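Methyltransferase (Streptococcus mutans, PDB 2B78) probably transfers methyl groups from S-adenosyl-L-methionine to RNA, though its own substrate is not established. Local coordinates at residues Gly109-Cys114 and Leu120-Asn125; Val58-Ser63 and Phe100-Asp105; Leu69-Phe74 and Val136-Gln141; Phe196-Gln201 and Ser364-Asn369. One frame throughout, in Å; residues are numbered along the deposited sequence.

Interactions 1 and 2 are buried, and so is interaction 4, nearest the centre of the chain; interaction 3 lies about 25 Å from that centre and is only partly buried. Interaction 1 is a hairpin held by backbone bonds and a water bound by four groups. Interaction 2 sets an indole of the PUA-like domain against the turn after strand 96-101, which borders the interaction 1 hairpin, and Gln102 ties the two together by bonding Gly109. Interaction 3 is a small apolar helix contact; Phe139 of the same helix segment packs against the hairpin's Phe121. Interaction 4 trades this for charge, a salt bridge beside a CH-pi contact, and reaches interaction 2 through Asn101 and Ala367.

Interaction 1. Residues Gly109-Cys114 and Leu120-Asn125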
loop_
_atom_site.group_PDB
_atom_site.type_symbol
_atom_site.label_atom_id
_atom_site.label_comp_id
_atom_site.label_asym_id
_atom_site.label_seq_id
_atom_site.Cartn_x
_atom_site.Cartn_y
_atom_site.Cartn_z
ATOM N N GLY A 109 4.897 12.871 1.430
ATOM C CA GLY A 109 6.258 12.592 1.001
ATOM C C GLY A 109 7.009 11.586 1.860
ATOM O O GLY A 109 8.059 11.076 1.461
ATOM N N VAL A 110 6.461 11.285 3.033
ATOM C CA VAL A 110 7.116 10.360 3.952
ATOM C C VAL A 110 6.197 9.318 4.566
ATOM O O VAL A 110 5.087 9.640 4.997
ATOM C CB VAL A 110 7.763 11.133 5.127
ATOM C CG1 VAL A 110 8.431 10.157 6.090
ATOM C CG2 VAL A 110 8.764 12.157 4.604
ATOM N N THR A 111 6.653 8.064 4.594
ATOM C CA THR A 111 5.908 6.995 5.247
ATOM C C THR A 111 6.934 6.293 6.129
ATOM O O THR A 111 8.135 6.293 5.829
ATOM C CB THR A 111 5.270 5.946 4.262
ATOM O OG1 THR A 111 6.297 5.184 3.620
ATOM C CG2 THR A 111 4.421 6.639 3.207
ATOM N N ILE A 112 6.468 5.725 7.231
ATOM C CA ILE A 112 7.348 5.015 8.145
ATOM C C ILE A 112 6.592 3.791 8.631
ATOM O O ILE A 112 5.463 3.892 9.124
ATOM C CB ILE A 112 7.719 5.861 9.373
ATOM C CG1 ILE A 112 8.308 7.205 8.933
ATOM C CG2 ILE A 112 8.708 5.080 10.252
ATOM C CD1 ILE A 112 8.563 8.166 10.075
ATOM N N ASP A 113 7.208 2.630 8.478
ATOM C CA ASP A 113 6.574 1.401 8.921
ATOM C C ASP A 113 7.401 0.768 10.023
ATOM O O ASP A 113 8.611 0.979 10.112
ATOM C CB ASP A 113 6.459 0.401 7.762
ATOM C CG ASP A 113 5.574 0.903 6.637
ATOM O OD1 ASP A 113 4.418 1.281 6.919
ATOM O OD2 ASP A 113 6.029 0.906 5.470
ATOM N N CYS A 114 6.746 0.010 10.887
ATOM C CA CYS A 114 7.487 -0.677 11.911
ATOM C C CYS A 114 7.323 -2.154 11.594
ATOM O O CYS A 114 6.220 -2.622 11.271
ATOM C CB CYS A 114 6.961 -0.334 13.305
ATOM S SG CYS A 114 5.442 -1.142 13.787
ATOM N N LEU A 120 11.122 1.199 9.072
ATOM C CA LEU A 120 11.435 1.407 7.669
ATOM C C LEU A 120 10.889 2.746 7.180
ATOM O O LEU A 120 9.678 2.957 7.135
ATOM C CB LEU A 120 10.853 0.269 6.823
ATOM C CG LEU A 120 11.152 0.360 5.321
ATOM C CD1 LEU A 120 12.653 0.169 5.084
ATOM C CD2 LEU A 120 10.352 -0.696 4.569
ATOM N N PHE A 121 11.807 3.644 6.827
ATOM C CA PHE A 121 11.484 4.969 6.317
ATOM C C PHE A 121 11.415 4.881 4.802
ATOM O O PHE A 121 12.215 4.170 4.182
ATOM C CB PHE A 121 12.600 5.961 6.661
ATOM C CG PHE A 121 12.613 6.418 8.088
ATOM C CD1 PHE A 121 12.089 7.655 8.437
ATOM C CD2 PHE A 121 13.169 5.622 9.086
ATOM C CE1 PHE A 121 12.120 8.093 9.758
ATOM C CE2 PHE A 121 13.203 6.058 10.411
ATOM C CZ PHE A 121 12.678 7.291 10.744
ATOM N N SER A 122 10.478 5.609 4.207
ATOM C CA SER A 122 10.357 5.642 2.759
ATOM C C SER A 122 10.266 7.092 2.323
ATOM O O SER A 122 9.414 7.854 2.802
ATOM C CB SER A 122 9.131 4.859 2.285
ATOM O OG SER A 122 9.324 3.469 2.488
ATOM N N TRP A 123 11.168 7.477 1.427
ATOM C CA TRP A 123 11.214 8.843 0.911
ATOM C C TRP A 123 10.632 8.880 -0.508
ATOM O O TRP A 123 11.184 8.268 -1.428
ATOM C CB TRP A 123 12.664 9.338 0.894
ATOM C CG TRP A 123 13.417 9.063 2.167
ATOM C CD1 TRP A 123 14.460 8.196 2.327
ATOM C CD2 TRP A 123 13.158 9.621 3.464
ATOM N NE1 TRP A 123 14.866 8.178 3.640
ATOM C CE2 TRP A 123 14.087 9.045 4.360
ATOM C CE3 TRP A 123 12.234 10.555 3.955
ATOM C CZ2 TRP A 123 14.113 9.364 5.723
ATOM C CZ3 TRP A 123 12.262 10.872 5.309
ATOM C CH2 TRP A 123 13.198 10.280 6.176
ATOM N N TYR A 124 9.539 9.623 -0.685
ATOM C CA TYR A 124 8.867 9.707 -1.980
ATOM C C TYR A 124 9.292 10.848 -2.900
ATOM O O TYR A 124 8.838 10.922 -4.043
ATOM C CB TYR A 124 7.346 9.758 -1.776
ATOM C CG TYR A 124 6.772 8.473 -1.235
ATOM C CD1 TYR A 124 7.103 8.027 0.042
ATOM C CD2 TYR A 124 5.904 7.694 -2.002
ATOM C CE1 TYR A 124 6.586 6.837 0.546
ATOM C CE2 TYR A 124 5.379 6.495 -1.504
ATOM C CZ TYR A 124 5.728 6.078 -0.228
ATOM O OH TYR A 124 5.221 4.906 0.281
ATOM N N ASN A 125 10.147 11.743 -2.415
ATOM C CA ASN A 125 10.611 12.839 -3.253
ATOM C C ASN A 125 11.984 13.337 -2.801
ATOM O O ASN A 125 12.394 13.106 -1.661
ATOM C CB ASN A 125 9.576 13.977 -3.282
ATOM C CG ASN A 125 9.351 14.616 -1.927
ATOM O OD1 ASN A 125 10.231 15.291 -1.391
ATOM N ND2 ASN A 125 8.154 14.418 -1.367
HETATM O O HOH W 1 7.771 2.975 4.978
#
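Thr111 lays its methyl against the phenol of Tyr124, Thr111 CG2 coming to 3.4 Å from Tyr124 CE1, while the two side chains cross at about a right angle. Its OG1 lies in the plane of that ring, at the edge. The torsion that sets OG1 between backbone N and carbonyl carbon (chi1 68°) also turns this hydroxyl to a water. The water accepts from Thr111 OG1 and from Ser122 OG and donates to Asp113 OD2 and Leu120 O, the last at 2.9 Å, so four groups fix it on one face of the hairpin. Asp113 also forms a salt bridge, through OD1, with Arg98. On the other face Ile112 and Phe121 run side by side, Ile112 CD1 reaching Phe121 CE1 at 3.6 Å, and Val110 CG2 meets the edge of the Trp123 indole at CZ3 (3.8 Å). Between the faces runs an antiparallel ladder, with Thr111 opposite Ser122 and Asp113 opposite Leu120 as hydrogen-bonded pairs; Tyr124 N extends it to Gly109 O. The hairpin supplies the second and third strands of a five-stranded mixed sheet, between strands 96-101 and 148-153, and helix 132-142 packs on its Ile112 and Trp123 side.

Interaction 2. Residues Val58-Ser63 and Phe100-Asp105; sequences VGWLIS and FNQDGD
Gln102 OE1 is gripped by two N-H groups, the backbone N of Gly109 and NE2 of Gln54, and the same oxygen rests 3.5 Å from CZ2 of the Trp60 indole. Ring and amide planes stand 64° apart. Asp103 meets the neighbouring part of the six-membered ring: its CG lies 3.4 Å from Trp60 CZ3, and CB is almost as near. With CG set between its own backbone N and carbonyl carbon (chi1 55°), the carboxylate is brought up to the indole, the two planes 58° apart. No hydrogen bond joins the two segments; the indole N-H is used by Gln54 OE1, so Gln54 serves both sides, giving its oxygen to Trp60 and its NE2 to Gln102. The turn carrying these residues is braced from within by Asn101 N, which donates to the anti lone pair of Asp105 OD2 at 2.7 Å, and by Gly104 N bonding Asn101 O. Arg85 pairs with the same Asp105 oxygen. Trp60 thus reaches from strand 57-63, in the sheet of the PUA-like domain, to the turn that follows strand 96-101, an outermost strand of the second sheet, with Tyr50 meeting the indole and strand 110-115 beside Gln102.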
loop_
_atom_site.group_PDB
_atom_site.type_symbol
_atom_site.label_atom_id
_atom_site.label_comp_id
_atom_site.label_asym_id
_atom_site.label_seq_id
_atom_site.Cartn_x
_atom_site.Cartn_y
_atom_site.Cartn_z
ATOM N N VAL A 58 3.211 18.128 -7.341
ATOM C CA VAL A 58 4.324 19.063 -7.432
ATOM C C VAL A 58 4.738 19.505 -6.027
ATOM O O VAL A 58 5.674 20.289 -5.856
ATOM C CB VAL A 58 3.943 20.318 -8.255
ATOM C CG1 VAL A 58 3.803 19.956 -9.731
ATOM C CG2 VAL A 58 2.633 20.903 -7.733
ATOM N N GLY A 59 4.035 18.995 -5.020
ATOM C CA GLY A 59 4.361 19.359 -3.653
ATOM C C GLY A 59 3.266 19.051 -2.652
ATOM O O GLY A 59 2.267 18.393 -2.983
ATOM N N TRP A 60 3.443 19.547 -1.429
ATOM C CA TRP A 60 2.481 19.318 -0.353
ATOM C C TRP A 60 2.336 20.525 0.553
ATOM O O TRP A 60 3.315 21.214 0.845
ATOM C CB TRP A 60 2.926 18.159 0.543
ATOM C CG TRP A 60 3.022 16.850 -0.119
ATOM C CD1 TRP A 60 4.124 16.307 -0.733
ATOM C CD2 TRP A 60 1.979 15.879 -0.233
ATOM N NE1 TRP A 60 3.822 15.058 -1.218
ATOM C CE2 TRP A 60 2.514 14.771 -0.924
ATOM C CE3 TRP A 60 0.644 15.839 0.182
ATOM C CZ2 TRP A 60 1.754 13.629 -1.208
ATOM C CZ3 TRP A 60 -0.109 14.709 -0.103
ATOM C CH2 TRP A 60 0.449 13.619 -0.790
ATOM N N LEU A 61 1.118 20.761 1.021
ATOM C CA LEU A 61 0.877 21.845 1.958
ATOM C C LEU A 61 1.395 21.312 3.287
ATOM O O LEU A 61 1.094 20.179 3.660
ATOM C CB LEU A 61 -0.620 22.130 2.084
ATOM C CG LEU A 61 -1.018 23.047 3.247
ATOM C CD1 LEU A 61 -0.551 24.475 2.976
ATOM C CD2 LEU A 61 -2.526 23.003 3.434
ATOM N N ILE A 62 2.177 22.119 3.997
ATOM C CA ILE A 62 2.713 21.710 5.290
ATOM C C ILE A 62 1.789 22.181 6.405
ATOM O O ILE A 62 1.463 21.432 7.325
ATOM C CB ILE A 62 4.110 22.315 5.534
ATOM C CG1 ILE A 62 5.110 21.732 4.531
ATOM C CG2 ILE A 62 4.548 22.046 6.965
ATOM C CD1 ILE A 62 6.506 22.304 4.655
ATOM N N SER A 63 1.369 23.435 6.315
ATOM C CA SER A 63 0.489 24.012 7.321
ATOM C C SER A 63 -0.163 25.274 6.774
ATOM O O SER A 63 0.354 25.893 5.852
ATOM C CB SER A 63 1.292 24.353 8.575
ATOM O OG SER A 63 0.512 25.119 9.477
ATOM N N PHE A 100 3.481 6.130 10.068
ATOM C CA PHE A 100 3.257 7.451 9.477
ATOM C C PHE A 100 2.908 7.270 8.008
ATOM O O PHE A 100 3.603 6.556 7.288
ATOM C CB PHE A 100 4.535 8.288 9.607
ATOM C CG PHE A 100 4.305 9.773 9.528
ATOM C CD1 PHE A 100 3.994 10.504 10.670
ATOM C CD2 PHE A 100 4.390 10.440 8.307
ATOM C CE1 PHE A 100 3.772 11.879 10.600
ATOM C CE2 PHE A 100 4.166 11.810 8.227
ATOM C CZ PHE A 100 3.857 12.531 9.376
ATOM N N ASN A 101 1.836 7.914 7.556
ATOM C CA ASN A 101 1.419 7.762 6.165
ATOM C C ASN A 101 1.152 9.061 5.431
ATOM O O ASN A 101 0.003 9.469 5.261
ATOM C CB ASN A 101 0.173 6.873 6.093
ATOM C CG ASN A 101 -0.156 6.440 4.672
ATOM O OD1 ASN A 101 0.727 6.021 3.905
ATOM N ND2 ASN A 101 -1.436 6.518 4.319
ATOM N N GLN A 102 2.226 9.708 4.996
ATOM C CA GLN A 102 2.142 10.952 4.241
ATOM C C GLN A 102 1.119 11.991 4.735
ATOM O O GLN A 102 1.173 12.405 5.890
ATOM C CB GLN A 102 1.902 10.611 2.773
ATOM C CG GLN A 102 2.968 9.677 2.207
ATOM C CD GLN A 102 3.109 9.802 0.703
ATOM O OE1 GLN A 102 3.426 10.866 0.192
ATOM N NE2 GLN A 102 2.874 8.711 -0.010
ATOM N N ASP A 103 0.197 12.417 3.870
ATOM C CA ASP A 103 -0.773 13.426 4.285
ATOM C C ASP A 103 -1.787 12.938 5.310
ATOM O O ASP A 103 -2.479 13.744 5.940
ATOM C CB ASP A 103 -1.470 14.058 3.055
ATOM C CG ASP A 103 -2.132 13.043 2.140
ATOM O OD1 ASP A 103 -1.720 11.860 2.132
ATOM O OD2 ASP A 103 -3.061 13.451 1.400
ATOM N N GLY A 104 -1.872 11.621 5.487
ATOM C CA GLY A 104 -2.792 11.076 6.468
ATOM C C GLY A 104 -2.314 11.501 7.846
ATOM O O GLY A 104 -3.089 11.546 8.802
ATOM N N ASP A 105 -1.026 11.811 7.953
ATOM C CA ASP A 105 -0.462 12.254 9.224
ATOM C C ASP A 105 0.128 13.650 9.111
ATOM O O ASP A 105 1.040 14.033 9.857
ATOM C CB ASP A 105 0.581 11.263 9.719
ATOM C CG ASP A 105 -0.039 9.954 10.143
ATOM O OD1 ASP A 105 -0.718 9.934 11.200
ATOM O OD2 ASP A 105 0.137 8.955 9.408
#

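Interaction 3. Residues Leu69-Phe74 and Val136-Gln141; sequences LNVTYF and VAAFRQ
Val71 reaches Ala138 from the first turn of helix 71-83. Its CB leads toward helix 132-142 and forks there: CG2, anti to the backbone N, is the branch that does the touching, 3.7 Å from Ala138 CB and 3.8 Å from the backbone N of Ala138. The same methyl brushes Ala137 CB more loosely, at 4.3 Å, where Ala137 is exposed. Ala138 answers with a single methyl, which is squeezed by three groups: Val71 CG2, the carbonyl oxygen Val71 O at 3.5 Å, and CB of Phe74 at 3.4 Å. With so small a side chain at Ala138 the backbones come close, the CA atoms of Val71 and Ala138 lying 5.5 Å apart. The contact joins two helices through the first turn of one and the body of the other. That first turn is begun by Asn70, an N-cap whose OD1 accepts from Tyr73 N (3.0 Å) with the donor nearly in line with the side-chain carbonyl. Phe74 touches segment 136-141 through CB alone; CG, anti to the carbonyl carbon (chi1 -72°), carries the ring away from Ala138. There it meets Phe107 edge-to-face and packs on Ile131 and, earlier in the same helix 132-142, on Glu134 and Ile135. Ile75, one turn on from Val71, also touches Ala138. Phe139, next to Ala138, carries its ring away from segment 69-74, meeting Phe121 of the hairpin and Phe78 of helix 71-83 edge-to-face and stacking on Tyr143.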
loop_
_atom_site.group_PDB
_atom_site.type_symbol
_atom_site.label_atom_id
_atom_site.label_comp_id
_atom_site.label_asym_id
_atom_site.label_seq_id
_atom_site.Cartn_x
_atom_site.Cartn_y
_atom_site.Cartn_z
ATOM N N LEU A 69 10.431 24.351 8.948
ATOM C CA LEU A 69 10.636 22.910 9.063
ATOM C C LEU A 69 11.889 22.519 9.832
ATOM O O LEU A 69 12.844 22.010 9.242
ATOM C CB LEU A 69 10.711 22.260 7.678
ATOM C CG LEU A 69 9.443 22.126 6.843
ATOM C CD1 LEU A 69 9.775 21.331 5.580
ATOM C CD2 LEU A 69 8.364 21.421 7.645
ATOM N N ASN A 70 11.899 22.741 11.139
ATOM C CA ASN A 70 13.060 22.367 11.933
ATOM C C ASN A 70 12.779 21.043 12.647
ATOM O O ASN A 70 11.670 20.498 12.564
ATOM C CB ASN A 70 13.400 23.464 12.943
ATOM C CG ASN A 70 12.198 23.919 13.729
ATOM O OD1 ASN A 70 11.306 23.125 14.025
ATOM N ND2 ASN A 70 12.168 25.203 14.088
ATOM N N VAL A 71 13.776 20.517 13.348
ATOM C CA VAL A 71 13.593 19.242 14.025
ATOM C C VAL A 71 12.401 19.238 14.987
ATOM O O VAL A 71 11.700 18.229 15.111
ATOM C CB VAL A 71 14.905 18.802 14.747
ATOM C CG1 VAL A 71 15.275 19.787 15.834
ATOM C CG2 VAL A 71 14.743 17.397 15.302
ATOM N N THR A 72 12.140 20.363 15.648
ATOM C CA THR A 72 11.014 20.424 16.578
ATOM C C THR A 72 9.672 20.255 15.869
ATOM O O THR A 72 8.738 19.665 16.421
ATOM C CB THR A 72 10.998 21.750 17.366
ATOM O OG1 THR A 72 12.057 21.735 18.332
ATOM C CG2 THR A 72 9.669 21.930 18.092
ATOM N N TYR A 73 9.576 20.770 14.651
ATOM C CA TYR A 73 8.335 20.652 13.902
ATOM C C TYR A 73 8.029 19.178 13.647
ATOM O O TYR A 73 6.876 18.763 13.709
ATOM C CB TYR A 73 8.436 21.394 12.573
ATOM C CG TYR A 73 7.133 21.402 11.806
ATOM C CD1 TYR A 73 6.081 22.234 12.190
ATOM C CD2 TYR A 73 6.947 20.570 10.699
ATOM C CE1 TYR A 73 4.877 22.241 11.492
ATOM C CE2 TYR A 73 5.743 20.571 9.991
ATOM C CZ TYR A 73 4.717 21.410 10.394
ATOM O OH TYR A 73 3.534 21.430 9.693
ATOM N N PHE A 74 9.062 18.385 13.362
ATOM C CA PHE A 74 8.855 16.964 13.112
ATOM C C PHE A 74 8.588 16.191 14.401
ATOM O O PHE A 74 7.835 15.211 14.398
ATOM C CB PHE A 74 10.045 16.379 12.342
ATOM C CG PHE A 74 10.103 16.825 10.907
ATOM C CD1 PHE A 74 9.129 16.414 9.999
ATOM C CD2 PHE A 74 11.096 17.693 10.473
ATOM C CE1 PHE A 74 9.148 16.872 8.677
ATOM C CE2 PHE A 74 11.120 18.153 9.160
ATOM C CZ PHE A 74 10.144 17.743 8.261
ATOM N N VAL A 136 14.715 12.198 10.729
ATOM C CA VAL A 136 15.089 10.999 11.467
ATOM C C VAL A 136 15.420 11.329 12.919
ATOM O O VAL A 136 14.992 10.627 13.833
ATOM C CB VAL A 136 16.294 10.292 10.797
ATOM C CG1 VAL A 136 16.706 9.086 11.609
ATOM C CG2 VAL A 136 15.923 9.857 9.391
ATOM N N ALA A 137 16.174 12.407 13.124
ATOM C CA ALA A 137 16.550 12.844 14.461
ATOM C C ALA A 137 15.295 13.034 15.318
ATOM O O ALA A 137 15.239 12.594 16.471
ATOM C CB ALA A 137 17.337 14.155 14.373
ATOM N N ALA A 138 14.292 13.691 14.744
ATOM C CA ALA A 138 13.029 13.929 15.433
ATOM C C ALA A 138 12.317 12.617 15.730
ATOM O O ALA A 138 11.730 12.448 16.805
ATOM C CB ALA A 138 12.126 14.816 14.580
ATOM N N PHE A 139 12.357 11.687 14.777
ATOM C CA PHE A 139 11.699 10.391 14.962
ATOM C C PHE A 139 12.343 9.594 16.095
ATOM O O PHE A 139 11.645 9.032 16.945
ATOM C CB PHE A 139 11.753 9.551 13.675
ATOM C CG PHE A 139 11.057 8.216 13.796
ATOM C CD1 PHE A 139 9.695 8.099 13.540
ATOM C CD2 PHE A 139 11.756 7.085 14.209
ATOM C CE1 PHE A 139 9.039 6.873 13.693
ATOM C CE2 PHE A 139 11.116 5.861 14.367
ATOM C CZ PHE A 139 9.750 5.755 14.108
ATOM N N ARG A 140 13.673 9.543 16.108
ATOM C CA ARG A 140 14.364 8.791 17.142
ATOM C C ARG A 140 14.051 9.289 18.545
ATOM O O ARG A 140 14.081 8.514 19.496
ATOM C CB ARG A 140 15.875 8.795 16.894
ATOM C CG ARG A 140 16.264 8.049 15.628
ATOM C CD ARG A 140 17.771 8.017 15.409
ATOM N NE ARG A 140 18.449 7.014 16.232
ATOM C CZ ARG A 140 19.764 6.805 16.215
ATOM N NH1 ARG A 140 20.539 7.531 15.419
ATOM N NH2 ARG A 140 20.307 5.866 16.984
ATOM N N GLN A 141 13.739 10.571 18.692
ATOM C CA GLN A 141 13.413 11.070 20.027
ATOM C C GLN A 141 12.026 10.586 20.448
ATOM O O GLN A 141 11.809 10.195 21.598
ATOM C CB GLN A 141 13.447 12.601 20.079
ATOM C CG GLN A 141 13.038 13.132 21.448
ATOM C CD GLN A 141 13.086 14.643 21.569
ATOM O OE1 GLN A 141 14.095 15.269 21.258
ATOM N NE2 GLN A 141 11.997 15.234 22.050
#

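Interaction 4. Residues Phe196-Gln201 and Ser364-Asn369; sequences FLDQRQ and SDFAVN
Phe366 takes Asp198 squarely on one ring face: Asp198 CB stands 3.6 Å from the Phe366 ring centroid, 6° off the normal, a CH-pi contact in the tight part of the interface. Leu197 CB comes in at the ring's edge, 3.7 Å from CE2, so the aromatic is held on a face and at its rim. The Asp198 carboxylate is turned to Tyr377 OH, which bonds OD2. Beside the ring, Arg200 grips Asp365 end-on with two nitrogens, NH2 to OD1 at 2.7 Å and NH1 to OD2 at 3.2 Å. OD1 lies in the guanidinium plane, yet both nitrogens approach from above the carboxylate plane, the two planes being 58° apart. A bend at chi3 (67°) brings the extended arginine chain round to this pairing, and Arg98 N gives OD2 a further donor. The looser side lies toward exposed Gln201 and Ser364, whose side chains do not touch the opposite segment; instead a water accepts from Gln201 NE2 (2.8 Å) and from Ser364 N. Phe366 is the centre of an inverse gamma turn, in a loop between the last two strands of the Rossmann-like methyltransferase domain, here fastened to the start of helix 200-210.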
loop_
_atom_site.group_PDB
_atom_site.type_symbol
_atom_site.label_atom_id
_atom_site.label_comp_id
_atom_site.label_asym_id
_atom_site.label_seq_id
_atom_site.Cartn_x
_atom_site.Cartn_y
_atom_site.Cartn_z
ATOM N N PHE A 196 2.619 -6.601 1.902
ATOM C CA PHE A 196 2.021 -5.277 1.808
ATOM C C PHE A 196 1.103 -5.189 3.006
ATOM O O PHE A 196 0.039 -5.810 3.047
ATOM C CB PHE A 196 1.256 -5.111 0.494
ATOM C CG PHE A 196 2.149 -4.764 -0.669
ATOM C CD1 PHE A 196 2.548 -3.445 -0.883
ATOM C CD2 PHE A 196 2.654 -5.760 -1.491
ATOM C CE1 PHE A 196 3.448 -3.124 -1.900
ATOM C CE2 PHE A 196 3.556 -5.453 -2.511
ATOM C CZ PHE A 196 3.953 -4.130 -2.713
ATOM N N LEU A 197 1.541 -4.426 3.998
ATOM C CA LEU A 197 0.802 -4.283 5.239
ATOM C C LEU A 197 -0.594 -3.712 5.084
ATOM O O LEU A 197 -1.470 -4.005 5.900
ATOM C CB LEU A 197 1.606 -3.424 6.231
ATOM C CG LEU A 197 2.988 -3.969 6.642
ATOM C CD1 LEU A 197 3.654 -2.991 7.600
ATOM C CD2 LEU A 197 2.846 -5.328 7.308
ATOM N N ASP A 198 -0.817 -2.902 4.053
ATOM C CA ASP A 198 -2.142 -2.319 3.874
ATOM C C ASP A 198 -3.249 -3.338 3.605
ATOM O O ASP A 198 -4.424 -3.024 3.745
ATOM C CB ASP A 198 -2.132 -1.240 2.773
ATOM C CG ASP A 198 -1.512 -1.719 1.470
ATOM O OD1 ASP A 198 -1.804 -2.847 1.038
ATOM O OD2 ASP A 198 -0.733 -0.942 0.871
ATOM N N GLN A 199 -2.893 -4.564 3.240
ATOM C CA GLN A 199 -3.916 -5.585 2.984
ATOM C C GLN A 199 -4.208 -6.474 4.197
ATOM O O GLN A 199 -4.823 -7.550 4.072
ATOM C CB GLN A 199 -3.488 -6.445 1.794
ATOM C CG GLN A 199 -3.190 -5.600 0.570
ATOM C CD GLN A 199 -2.731 -6.402 -0.622
ATOM O OE1 GLN A 199 -1.733 -7.127 -0.555
ATOM N NE2 GLN A 199 -3.454 -6.270 -1.738
ATOM N N ARG A 200 -3.788 -6.008 5.368
ATOM C CA ARG A 200 -3.966 -6.758 6.614
ATOM C C ARG A 200 -5.388 -7.196 6.915
ATOM O O ARG A 200 -5.612 -8.303 7.390
ATOM C CB ARG A 200 -3.465 -5.937 7.802
ATOM C CG ARG A 200 -3.729 -6.600 9.156
ATOM C CD ARG A 200 -3.079 -5.821 10.294
ATOM N NE ARG A 200 -3.700 -4.517 10.468
ATOM C CZ ARG A 200 -3.200 -3.360 10.040
ATOM N NH1 ARG A 200 -2.045 -3.311 9.399
ATOM N NH2 ARG A 200 -3.879 -2.244 10.254
ATOM N N GLN A 201 -6.354 -6.325 6.665
ATOM C CA GLN A 201 -7.729 -6.677 6.981
ATOM C C GLN A 201 -8.313 -7.660 5.970
ATOM O O GLN A 201 -9.252 -8.381 6.281
ATOM C CB GLN A 201 -8.568 -5.398 7.115
ATOM C CG GLN A 201 -7.927 -4.427 8.125
ATOM C CD GLN A 201 -8.773 -3.214 8.440
ATOM O OE1 GLN A 201 -9.719 -2.890 7.722
ATOM N NE2 GLN A 201 -8.421 -2.519 9.515
ATOM N N SER A 364 -6.777 1.748 9.251
ATOM C CA SER A 364 -6.466 2.947 10.036
ATOM C C SER A 364 -5.007 3.379 10.184
ATOM O O SER A 364 -4.731 4.582 10.343
ATOM C CB SER A 364 -7.080 2.817 11.427
ATOM O OG SER A 364 -6.470 1.754 12.127
ATOM N N ASP A 365 -4.076 2.430 10.156
ATOM C CA ASP A 365 -2.668 2.793 10.286
ATOM C C ASP A 365 -2.163 3.450 9.011
ATOM O O ASP A 365 -1.247 4.269 9.047
ATOM C CB ASP A 365 -1.807 1.581 10.676
ATOM C CG ASP A 365 -1.974 0.402 9.745
ATOM O OD1 ASP A 365 -3.112 0.135 9.315
ATOM O OD2 ASP A 365 -0.958 -0.279 9.471
ATOM N N PHE A 366 -2.746 3.088 7.876
ATOM C CA PHE A 366 -2.375 3.730 6.619
ATOM C C PHE A 366 -3.348 4.906 6.553
ATOM O O PHE A 366 -4.250 4.947 5.712
ATOM C CB PHE A 366 -2.583 2.769 5.444
ATOM C CG PHE A 366 -1.451 1.789 5.254
ATOM C CD1 PHE A 366 -0.534 1.967 4.221
ATOM C CD2 PHE A 366 -1.297 0.702 6.110
ATOM C CE1 PHE A 366 0.521 1.074 4.044
ATOM C CE2 PHE A 366 -0.244 -0.200 5.944
ATOM C CZ PHE A 366 0.667 -0.011 4.905
ATOM N N ALA A 367 -3.166 5.843 7.485
ATOM C CA ALA A 367 -4.023 7.018 7.620
ATOM C C ALA A 367 -4.301 7.759 6.329
ATOM O O ALA A 367 -3.399 8.064 5.545
ATOM C CB ALA A 367 -3.437 7.987 8.660
ATOM N N VAL A 368 -5.573 8.051 6.107
ATOM C CA VAL A 368 -5.956 8.782 4.916
ATOM C C VAL A 368 -6.311 10.207 5.314
ATOM O O VAL A 368 -6.677 10.471 6.458
ATOM C CB VAL A 368 -7.184 8.143 4.241
ATOM C CG1 VAL A 368 -6.841 6.744 3.741
ATOM C CG2 VAL A 368 -8.338 8.083 5.229
ATOM N N ASN A 369 -6.172 11.129 4.372
ATOM C CA ASN A 369 -6.547 12.507 4.621
ATOM C C ASN A 369 -8.048 12.478 4.319
ATOM O O ASN A 369 -8.444 12.243 3.176
ATOM C CB ASN A 369 -5.804 13.436 3.654
ATOM C CG ASN A 369 -6.219 14.880 3.803
ATOM O OD1 ASN A 369 -7.103 15.207 4.600
ATOM N ND2 ASN A 369 -5.589 15.759 3.028
HETATM O O HOH W 2 -8.972 0.128 10.250
#